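Local coordinates for protein SAM-dependent O-methyltransferase (PDB 2HNK) that binds S-adenosyl-L-homocysteine in a modified Rossmann fold and probably transfers methyl groups from S-adenosylmethionine to hydroxyl groups of its substrates, at residues D149-D154 against L168-P173; G175-D180 against S226-R231; K62-I67 against G86-C91. One frame throughout, in Å; residues are numbered along the deposited sequence.

Interaction 1: residues D149-D154 against L168-P173; sequences DLFFLD and LKLLKP. With SAH (S-adenosyl-L-homocysteine), chain O.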
loop_
_atom_site.group_PDB
_atom_site.type_symbol
_atom_site.label_atom_id
_atom_site.label_comp_id
_atom_site.label_asym_id
_atom_site.label_seq_id
_atom_site.Cartn_x
_atom_site.Cartn_y
_atom_site.Cartn_z
ATOM N N ASP C 149 1.766 -2.047 16.331
ATOM C CA ASP C 149 2.310 -2.282 14.992
ATOM C C ASP C 149 1.712 -1.355 13.947
ATOM O O ASP C 149 2.426 -0.832 13.084
ATOM C CB ASP C 149 2.058 -3.729 14.573
ATOM C CG ASP C 149 2.759 -4.718 15.466
ATOM O OD1 ASP C 149 3.902 -4.445 15.859
ATOM O OD2 ASP C 149 2.175 -5.769 15.759
ATOM N N LEU C 150 0.399 -1.161 14.033
ATOM C CA LEU C 150 -0.332 -0.462 12.993
ATOM C C LEU C 150 -1.518 0.308 13.560
ATOM O O LEU C 150 -2.223 -0.175 14.449
ATOM C CB LEU C 150 -0.772 -1.448 11.897
ATOM C CG LEU C 150 -1.423 -0.926 10.613
ATOM C CD1 LEU C 150 -1.125 -1.851 9.432
ATOM C CD2 LEU C 150 -2.929 -0.761 10.777
ATOM N N PHE C 151 -1.714 1.513 13.034
ATOM C CA PHE C 151 -2.860 2.339 13.372
ATOM C C PHE C 151 -3.721 2.610 12.159
ATOM O O PHE C 151 -3.201 2.839 11.068
ATOM C CB PHE C 151 -2.402 3.685 13.914
ATOM C CG PHE C 151 -2.308 3.744 15.395
ATOM C CD1 PHE C 151 -1.125 3.412 16.043
ATOM C CD2 PHE C 151 -3.397 4.159 16.152
ATOM C CE1 PHE C 151 -1.033 3.489 17.435
ATOM C CE2 PHE C 151 -3.312 4.247 17.540
ATOM C CZ PHE C 151 -2.134 3.904 18.181
ATOM N N PHE C 152 -5.036 2.610 12.364
ATOM C CA PHE C 152 -5.966 3.147 11.387
ATOM C C PHE C 152 -6.676 4.370 11.983
ATOM O O PHE C 152 -7.433 4.249 12.946
ATOM C CB PHE C 152 -6.977 2.086 10.958
ATOM C CG PHE C 152 -7.870 2.517 9.831
ATOM C CD1 PHE C 152 -7.337 3.029 8.647
ATOM C CD2 PHE C 152 -9.247 2.402 9.939
ATOM C CE1 PHE C 152 -8.165 3.441 7.606
ATOM C CE2 PHE C 152 -10.087 2.798 8.885
ATOM C CZ PHE C 152 -9.539 3.320 7.724
ATOM N N LEU C 153 -6.417 5.538 11.407
ATOM C CA LEU C 153 -7.031 6.778 11.848
ATOM C C LEU C 153 -8.224 7.162 10.960
ATOM O O LEU C 153 -8.054 7.560 9.802
ATOM C CB LEU C 153 -5.999 7.919 11.888
ATOM C CG LEU C 153 -6.519 9.331 12.205
ATOM C CD1 LEU C 153 -7.273 9.381 13.557
ATOM C CD2 LEU C 153 -5.397 10.369 12.163
ATOM N N ASP C 154 -9.420 7.065 11.537
ATOM C CA ASP C 154 -10.665 7.356 10.837
ATOM C C ASP C 154 -11.743 7.901 11.785
ATOM O O ASP C 154 -12.916 7.543 11.688
ATOM C CB ASP C 154 -11.165 6.090 10.138
ATOM C CG ASP C 154 -12.239 6.375 9.107
ATOM O OD1 ASP C 154 -12.356 7.533 8.641
ATOM O OD2 ASP C 154 -12.956 5.426 8.759
ATOM N N LEU C 168 2.078 8.266 17.331
ATOM C CA LEU C 168 3.508 8.166 17.109
ATOM C C LEU C 168 4.223 7.611 18.342
ATOM O O LEU C 168 5.225 6.905 18.220
ATOM C CB LEU C 168 4.050 9.548 16.758
ATOM C CG LEU C 168 4.905 9.687 15.504
ATOM C CD1 LEU C 168 4.237 9.031 14.298
ATOM C CD2 LEU C 168 5.176 11.170 15.249
ATOM N N LYS C 169 3.695 7.941 19.520
ATOM C CA LYS C 169 4.206 7.454 20.792
ATOM C C LYS C 169 3.836 5.979 21.008
ATOM O O LYS C 169 4.657 5.185 21.488
ATOM C CB LYS C 169 3.693 8.345 21.935
ATOM C CG LYS C 169 4.189 7.942 23.332
ATOM C CD LYS C 169 4.879 9.110 24.043
ATOM C CE LYS C 169 6.281 9.356 23.484
ATOM N NZ LYS C 169 6.792 10.736 23.785
ATOM N N LEU C 170 2.614 5.606 20.631
ATOM C CA LEU C 170 2.177 4.216 20.773
ATOM C C LEU C 170 2.796 3.279 19.739
ATOM O O LEU C 170 2.975 2.096 20.010
ATOM C CB LEU C 170 0.648 4.109 20.747
ATOM C CG LEU C 170 -0.062 4.501 22.049
ATOM C CD1 LEU C 170 -1.517 4.836 21.789
ATOM C CD2 LEU C 170 0.068 3.406 23.125
ATOM N N LEU C 171 3.121 3.808 18.560
ATOM C CA LEU C 171 3.709 2.998 17.492
ATOM C C LEU C 171 5.147 2.593 17.790
ATOM O O LEU C 171 5.941 3.415 18.242
ATOM C CB LEU C 171 3.683 3.736 16.147
ATOM C CG LEU C 171 2.451 3.744 15.250
ATOM C CD1 LEU C 171 2.744 4.604 14.020
ATOM C CD2 LEU C 171 2.035 2.330 14.823
ATOM N N LYS C 172 5.469 1.331 17.511
ATOM C CA LYS C 172 6.850 0.857 17.500
ATOM C C LYS C 172 7.607 1.515 16.347
ATOM O O LYS C 172 6.995 1.872 15.332
ATOM C CB LYS C 172 6.893 -0.658 17.304
ATOM C CG LYS C 172 6.154 -1.488 18.353
ATOM C CD LYS C 172 6.340 -2.958 18.027
ATOM C CE LYS C 172 5.342 -3.823 18.739
ATOM N NZ LYS C 172 5.463 -5.194 18.191
ATOM N N PRO C 173 8.938 1.686 16.486
ATOM C CA PRO C 173 9.712 2.117 15.321
ATOM C C PRO C 173 9.464 1.162 14.155
ATOM O O PRO C 173 9.339 -0.043 14.365
ATOM C CB PRO C 173 11.161 2.024 15.817
ATOM C CG PRO C 173 11.044 2.287 17.303
ATOM C CD PRO C 173 9.797 1.527 17.679
HETATM N N SAH O . -13.776 2.873 10.172
HETATM C CA SAH O . -15.244 3.002 9.921
HETATM C CB SAH O . -15.603 4.461 9.638
HETATM C CG SAH O . -15.354 5.407 10.816
HETATM S SD SAH O . -16.581 6.731 10.813
HETATM C C SAH O . -15.769 2.073 8.813
HETATM O O SAH O . -16.978 1.982 8.577
HETATM O OXT SAH O . -15.007 1.391 8.130
HETATM C "C5'" SAH O . -15.944 7.534 12.307
HETATM C "C4'" SAH O . -16.379 6.904 13.626
HETATM O "O4'" SAH O . -15.607 7.468 14.667
HETATM C "C3'" SAH O . -17.836 7.168 13.963
HETATM O "O3'" SAH O . -18.463 5.937 14.238
HETATM C "C2'" SAH O . -17.835 8.019 15.217
HETATM O "O2'" SAH O . -18.818 7.571 16.126
HETATM C "C1'" SAH O . -16.430 7.801 15.769
HETATM N N9 SAH O . -15.893 8.959 16.519
HETATM C C8 SAH O . -16.183 10.297 16.366
HETATM N N7 SAH O . -15.468 11.004 17.276
HETATM C C5 SAH O . -14.721 10.140 18.006
HETATM C C6 SAH O . -13.818 10.309 19.056
HETATM N N6 SAH O . -13.544 11.517 19.534
HETATM N N1 SAH O . -13.204 9.203 19.615
HETATM C C2 SAH O . -13.472 7.934 19.135
HETATM N N3 SAH O . -14.366 7.771 18.094
HETATM C C4 SAH O . -14.983 8.852 17.542
HETATM O O HOH W 1 3.208 -6.797 18.128
#

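Interaction 2: residues G175-D180 against S226-R231; sequences GLLIAD and SLVRKR. With SO4 (sulfate ion), chain M.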
loop_
_atom_site.group_PDB
_atom_site.type_symbol
_atom_site.label_atom_id
_atom_site.label_comp_id
_atom_site.label_asym_id
_atom_site.label_seq_id
_atom_site.Cartn_x
_atom_site.Cartn_y
_atom_site.Cartn_z
ATOM N N GLY C 175 6.697 1.005 12.656
ATOM C CA GLY C 175 5.242 0.859 12.622
ATOM C C GLY C 175 4.545 1.767 11.615
ATOM O O GLY C 175 5.130 2.741 11.130
ATOM N N LEU C 176 3.283 1.452 11.322
ATOM C CA LEU C 176 2.529 2.113 10.268
ATOM C C LEU C 176 1.254 2.802 10.763
ATOM O O LEU C 176 0.435 2.207 11.471
ATOM C CB LEU C 176 2.177 1.102 9.157
ATOM C CG LEU C 176 1.409 1.567 7.906
ATOM C CD1 LEU C 176 2.187 2.603 7.098
ATOM C CD2 LEU C 176 1.039 0.379 7.027
ATOM N N LEU C 177 1.097 4.063 10.376
ATOM C CA LEU C 177 -0.174 4.758 10.522
ATOM C C LEU C 177 -0.855 4.801 9.162
ATOM O O LEU C 177 -0.276 5.243 8.177
ATOM C CB LEU C 177 0.018 6.181 11.069
ATOM C CG LEU C 177 -1.114 7.217 10.893
ATOM C CD1 LEU C 177 -2.406 6.798 11.591
ATOM C CD2 LEU C 177 -0.672 8.610 11.380
ATOM N N ILE C 178 -2.083 4.318 9.119
ATOM C CA ILE C 178 -2.907 4.440 7.932
ATOM C C ILE C 178 -3.979 5.482 8.236
ATOM O O ILE C 178 -4.814 5.283 9.109
ATOM C CB ILE C 178 -3.540 3.074 7.523
ATOM C CG1 ILE C 178 -2.451 1.987 7.396
ATOM C CG2 ILE C 178 -4.332 3.225 6.235
ATOM C CD1 ILE C 178 -2.970 0.616 6.980
ATOM N N ALA C 179 -3.932 6.603 7.534
ATOM C CA ALA C 179 -4.858 7.695 7.799
ATOM C C ALA C 179 -5.898 7.850 6.698
ATOM O O ALA C 179 -5.562 8.000 5.521
ATOM C CB ALA C 179 -4.095 9.008 8.032
ATOM N N ASP C 180 -7.160 7.813 7.097
ATOM C CA ASP C 180 -8.289 7.922 6.177
ATOM C C ASP C 180 -8.750 9.375 5.959
ATOM O O ASP C 180 -8.541 10.232 6.819
ATOM C CB ASP C 180 -9.458 7.074 6.699
ATOM C CG ASP C 180 -10.395 6.620 5.588
ATOM O OD1 ASP C 180 -9.880 6.192 4.526
ATOM O OD2 ASP C 180 -11.640 6.699 5.774
ATOM N N SER C 226 -3.358 8.066 3.539
ATOM C CA SER C 226 -1.946 8.290 3.796
ATOM C C SER C 226 -1.330 7.114 4.491
ATOM O O SER C 226 -1.847 6.633 5.499
ATOM C CB SER C 226 -1.711 9.549 4.629
ATOM O OG SER C 226 -1.737 10.688 3.801
ATOM N N LEU C 227 -0.220 6.651 3.932
ATOM C CA LEU C 227 0.585 5.616 4.553
ATOM C C LEU C 227 1.734 6.333 5.228
ATOM O O LEU C 227 2.586 6.917 4.556
ATOM C CB LEU C 227 1.081 4.625 3.498
ATOM C CG LEU C 227 -0.029 3.920 2.700
ATOM C CD1 LEU C 227 0.546 2.948 1.690
ATOM C CD2 LEU C 227 -1.027 3.218 3.637
ATOM N N VAL C 228 1.722 6.322 6.556
ATOM C CA VAL C 228 2.703 7.059 7.356
ATOM C C VAL C 228 3.531 6.084 8.196
ATOM O O VAL C 228 3.060 5.549 9.210
ATOM C CB VAL C 228 2.026 8.118 8.273
ATOM C CG1 VAL C 228 3.061 8.955 8.993
ATOM C CG2 VAL C 228 1.092 9.014 7.484
ATOM N N ARG C 229 4.768 5.861 7.776
ATOM C CA ARG C 229 5.634 4.915 8.467
ATOM C C ARG C 229 6.596 5.612 9.425
ATOM O O ARG C 229 7.334 6.506 9.027
ATOM C CB ARG C 229 6.400 4.045 7.462
ATOM C CG ARG C 229 7.197 2.929 8.103
ATOM C CD ARG C 229 8.167 2.304 7.115
ATOM N NE ARG C 229 9.187 1.509 7.799
ATOM C CZ ARG C 229 10.386 1.961 8.161
ATOM N NH1 ARG C 229 10.749 3.215 7.907
ATOM N NH2 ARG C 229 11.229 1.149 8.779
ATOM N N LYS C 230 6.558 5.199 10.687
ATOM C CA LYS C 230 7.480 5.694 11.700
ATOM C C LYS C 230 8.842 5.075 11.418
ATOM O O LYS C 230 8.962 3.860 11.289
ATOM C CB LYS C 230 6.990 5.320 13.104
ATOM C CG LYS C 230 7.842 5.861 14.251
ATOM C CD LYS C 230 7.302 5.386 15.584
ATOM C CE LYS C 230 8.136 5.895 16.746
ATOM N NZ LYS C 230 7.518 5.547 18.054
ATOM N N ARG C 231 9.856 5.919 11.285
ATOM C CA ARG C 231 11.195 5.458 10.950
ATOM C C ARG C 231 11.892 4.827 12.147
ATOM O O ARG C 231 11.527 5.078 13.296
ATOM C CB ARG C 231 12.027 6.602 10.374
ATOM C CG ARG C 231 11.399 7.200 9.128
ATOM C CD ARG C 231 12.118 8.441 8.692
ATOM N NE ARG C 231 13.454 8.127 8.210
ATOM C CZ ARG C 231 14.184 8.929 7.447
ATOM N NH1 ARG C 231 13.702 10.108 7.064
ATOM N NH2 ARG C 231 15.394 8.546 7.063
HETATM S S SO4 M . 14.352 3.793 8.070
HETATM O O1 SO4 M . 13.273 3.729 9.042
HETATM O O2 SO4 M . 14.004 4.712 6.992
HETATM O O3 SO4 M . 15.547 4.270 8.743
HETATM O O4 SO4 M . 14.572 2.474 7.507
#

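Interaction 3: residues K62-I67 against G86-C91; sequences KRIIEI and GKILCC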
loop_
_atom_site.group_PDB
_atom_site.type_symbol
_atom_site.label_atom_id
_atom_site.label_comp_id
_atom_site.label_asym_id
_atom_site.label_seq_id
_atom_site.Cartn_x
_atom_site.Cartn_y
_atom_site.Cartn_z
ATOM N N LYS C 62 0.722 -7.403 14.241
ATOM C CA LYS C 62 0.020 -8.289 15.177
ATOM C C LYS C 62 -0.792 -7.511 16.205
ATOM O O LYS C 62 -1.683 -8.072 16.846
ATOM C CB LYS C 62 0.989 -9.245 15.882
ATOM C CG LYS C 62 1.690 -10.196 14.930
ATOM C CD LYS C 62 2.250 -11.423 15.629
ATOM C CE LYS C 62 2.734 -12.424 14.581
ATOM N NZ LYS C 62 3.073 -13.750 15.167
ATOM N N ARG C 63 -0.478 -6.228 16.372
ATOM C CA ARG C 63 -1.245 -5.368 17.268
ATOM C C ARG C 63 -1.681 -4.107 16.553
ATOM O O ARG C 63 -0.854 -3.258 16.215
ATOM C CB ARG C 63 -0.442 -5.015 18.531
ATOM C CG ARG C 63 -0.132 -6.204 19.455
ATOM C CD ARG C 63 -1.410 -6.904 19.941
ATOM N NE ARG C 63 -1.110 -8.021 20.837
ATOM C CZ ARG C 63 -0.996 -9.291 20.456
ATOM N NH1 ARG C 63 -1.180 -9.644 19.187
ATOM N NH2 ARG C 63 -0.712 -10.222 21.360
ATOM N N ILE C 64 -2.988 -3.993 16.332
ATOM C CA ILE C 64 -3.569 -2.865 15.602
ATOM C C ILE C 64 -4.474 -2.028 16.512
ATOM O O ILE C 64 -5.174 -2.572 17.361
ATOM C CB ILE C 64 -4.385 -3.358 14.366
ATOM C CG1 ILE C 64 -3.476 -4.125 13.391
ATOM C CG2 ILE C 64 -5.099 -2.186 13.674
ATOM C CD1 ILE C 64 -4.198 -4.718 12.204
ATOM N N ILE C 65 -4.457 -0.710 16.334
ATOM C CA ILE C 65 -5.482 0.144 16.940
ATOM C C ILE C 65 -6.229 0.922 15.866
ATOM O O ILE C 65 -5.621 1.638 15.076
ATOM C CB ILE C 65 -4.924 1.121 18.002
ATOM C CG1 ILE C 65 -4.284 0.357 19.165
ATOM C CG2 ILE C 65 -6.035 2.056 18.522
ATOM C CD1 ILE C 65 -3.596 1.258 20.183
ATOM N N GLU C 66 -7.550 0.763 15.853
ATOM C CA GLU C 66 -8.418 1.534 14.986
ATOM C C GLU C 66 -9.073 2.656 15.786
ATOM O O GLU C 66 -9.755 2.399 16.778
ATOM C CB GLU C 66 -9.474 0.626 14.340
ATOM C CG GLU C 66 -10.558 1.376 13.575
ATOM C CD GLU C 66 -11.467 0.448 12.810
ATOM O OE1 GLU C 66 -12.569 0.114 13.315
ATOM O OE2 GLU C 66 -11.065 0.026 11.713
ATOM N N ILE C 67 -8.850 3.894 15.344
ATOM C CA ILE C 67 -9.453 5.073 15.953
ATOM C C ILE C 67 -10.636 5.497 15.084
ATOM O O ILE C 67 -10.461 6.177 14.054
ATOM C CB ILE C 67 -8.447 6.255 16.083
ATOM C CG1 ILE C 67 -7.140 5.822 16.777
ATOM C CG2 ILE C 67 -9.075 7.418 16.846
ATOM C CD1 ILE C 67 -5.960 6.694 16.424
ATOM N N GLY C 86 -2.983 -12.489 16.031
ATOM C CA GLY C 86 -3.009 -11.045 15.850
ATOM C C GLY C 86 -4.266 -10.472 16.468
ATOM O O GLY C 86 -5.328 -11.120 16.456
ATOM N N LYS C 87 -4.156 -9.257 17.006
ATOM C CA LYS C 87 -5.275 -8.620 17.703
ATOM C C LYS C 87 -5.461 -7.140 17.341
ATOM O O LYS C 87 -4.492 -6.449 17.041
ATOM C CB LYS C 87 -5.098 -8.781 19.212
ATOM C CG LYS C 87 -5.117 -10.236 19.670
ATOM C CD LYS C 87 -4.456 -10.390 21.029
ATOM C CE LYS C 87 -4.336 -11.860 21.394
ATOM N NZ LYS C 87 -4.051 -12.023 22.849
ATOM N N ILE C 88 -6.710 -6.670 17.384
ATOM C CA ILE C 88 -7.040 -5.258 17.110
ATOM C C ILE C 88 -7.870 -4.622 18.236
ATOM O O ILE C 88 -8.853 -5.203 18.694
ATOM C CB ILE C 88 -7.750 -5.075 15.715
ATOM C CG1 ILE C 88 -8.191 -3.617 15.496
ATOM C CG2 ILE C 88 -8.917 -6.040 15.543
ATOM C CD1 ILE C 88 -8.724 -3.312 14.097
ATOM N N LEU C 89 -7.455 -3.441 18.688
ATOM C CA LEU C 89 -8.283 -2.605 19.553
ATOM C C LEU C 89 -9.025 -1.539 18.743
ATOM O O LEU C 89 -8.412 -0.788 17.981
ATOM C CB LEU C 89 -7.444 -1.941 20.657
ATOM C CG LEU C 89 -8.108 -0.852 21.515
ATOM C CD1 LEU C 89 -9.242 -1.401 22.358
ATOM C CD2 LEU C 89 -7.095 -0.161 22.414
ATOM N N CYS C 90 -10.342 -1.486 18.930
ATOM C CA CYS C 90 -11.209 -0.509 18.285
ATOM C C CYS C 90 -11.684 0.548 19.270
ATOM O O CYS C 90 -12.181 0.221 20.346
ATOM C CB CYS C 90 -12.424 -1.211 17.690
ATOM S SG CYS C 90 -12.030 -2.300 16.341
ATOM N N CYS C 91 -11.530 1.811 18.888
ATOM C CA CYS C 91 -11.927 2.947 19.718
ATOM C C CYS C 91 -13.034 3.700 19.015
ATOM O O CYS C 91 -12.868 4.131 17.865
ATOM C CB CYS C 91 -10.760 3.915 19.924
ATOM S SG CYS C 91 -9.242 3.177 20.518
#

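Interaction 1: residues D149-D154 against L168-P173
Phe151 and the pair Leu170 and Leu171 make the apolar half of this contact. The ring of Phe151 is met at its edge, in its own plane, by the CD2 methyl of Leu171, which lies 3.6 Å from Phe151 CD1. Further out along the ring, Phe151 CE1 is 3.8 Å from Leu170 CB, and the two side chains cross at about a right angle. Leu171 turns its CG anti to the carbonyl carbon (chi1 -83°), which brings CD2 to the ring and also to 3.6 Å from the backbone O of Asp149.

The polar half is a salt bridge between Lys172 NZ and Asp149 OD1, 2.9 Å apart. The lysine arrives on the syn side of the carboxylate, 19° out of its plane, at the end of an extended chain that runs alongside the aspartate. A water accepts from Lys172 NZ and donates to Asp149 OD2, closing a small ring that includes the carboxylate. OD2 is further held by the backbone N atoms of Lys62 and Arg63, so both oxygens of Asp149 are occupied.

Just past the C-terminal end of strand 148-153, Asp154 OD2 accepts a hydrogen bond of 3.0 Å from the amino N of S-adenosyl-L-homocysteine, while its OD1 pairs with Lys157. Helix 160-170 runs back to pack its last turn and Leu171 against the strand's start, with the ligand beyond the strand's other end: the beta-alpha layering of a Rossmann-like methyltransferase.

Interaction 2: residues G175-D180 against S226-R231
Leu177 and Val228 face each other as a hydrogen-bonded antiparallel pair, Leu177 N to Val228 O at 2.7 Å and Val228 N to Leu177 O at 2.8 Å. Their side chains lie side by side, pointing the same way, with CB of Leu177 3.9 Å from CB of Val228. Ala179 and Ser226 form the next such pair, and at the other end Lys230 N donates to Gly175 O over 2.9 Å. On the opposite face, Leu176 CD1 rests 4.3 Å from Leu227 CB, and Ile178 CG1 packs against Leu227 CD2.

Beyond this shell, the extended side chain of Arg229 passes Gly175 O and carries its guanidinium to a sulfate: NH1 gives O1 a bond of 2.8 Å, and NH2 adds a weak one to the same oxygen, which lies in the guanidinium plane. Lys57 of the second subunit also binds this ion, probably a crystallisation component. The side chain of Lys230 runs off roughly at right angles to that of Arg229, its NZ held by the carbonyl oxygens of Leu168 and Leu171.

Helix 196-210 packs on Leu177, Ala179 and Val228, whereas helix 46-59 meets Ile178 and Leu227. Strands 148-153 and 214-219 flank the pair within the sheet.

Interaction 3: residues K62-I67 against G86-C91
Ile64 and Ile88 open the tightly packed part of two parallel strands, Ile64 CG2 lying 3.8 Å from Ile88 CD1. CG1 of Ile88 is anti to its own backbone N (chi1 175°), an orientation that carries CD1 across toward Ile64 and on to CB of Glu66. On the other face, Ile65 runs beside Leu89 and places its CG2 3.9 Å from Cys91 SG. The backbone binds this stretch in regular parallel fashion: Ile64 N reaches Lys87 O, Leu89 N reaches Ile64 O, Glu66 N reaches Leu89 O, and Cys91 N reaches Glu66 O at 2.8 Å. Helices 73-81 and 121-130 pack on the two faces, the first against Ile88 and the second against Ile65 and Leu89.

The end at Lys62, Arg63 and Lys87 is more exposed. Here Lys62 O takes two donors from opposite faces of its carbonyl plane, Lys87 N at 2.7 Å and Arg63 NH1 at 2.9 Å. CD of Lys87 lies over the centre of the Arg63 guanidinium, 3.6 Å above its plane, an aliphatic carbon resting on a flat cation. The like charges stay 4.1 Å apart from Arg63 NH2 to Lys87 NZ, and each has a carbonyl partner elsewhere: Phe141 O for Arg63 NE, Asp140 O for Lys87 NZ.

Glu66 hydrogen-bonds through OE2 to Ser74, a binding residue for S-adenosyl-L-homocysteine, and Cys91 touches that ligand. Strand 63-67, helix 73-81 and strand 87-92 form a beta-alpha-beta unit of the Rossmann-like fold.

All three contacts reach one mixed sheet, in which strand 148-153 lies between strands 63-67 and 175-180. Interactions 2 and 3 each pair two of its strands; interaction 1 packs the end of helix 160-170 and the residues after it against strand 148-153. Along the chain interaction 3 comes first, then 1, then 2. Interaction 1 touches both others, its centre about 9 Å from that of interaction 3 and about 7 Å from that of interaction 2; interactions 2 and 3, about 14 Å apart between centres, do not touch. Strands 87-92 and 148-153, the latter with the residue after it, bring residues to the S-adenosyl-L-homocysteine pocket, whereas interaction 2 reaches the second subunit.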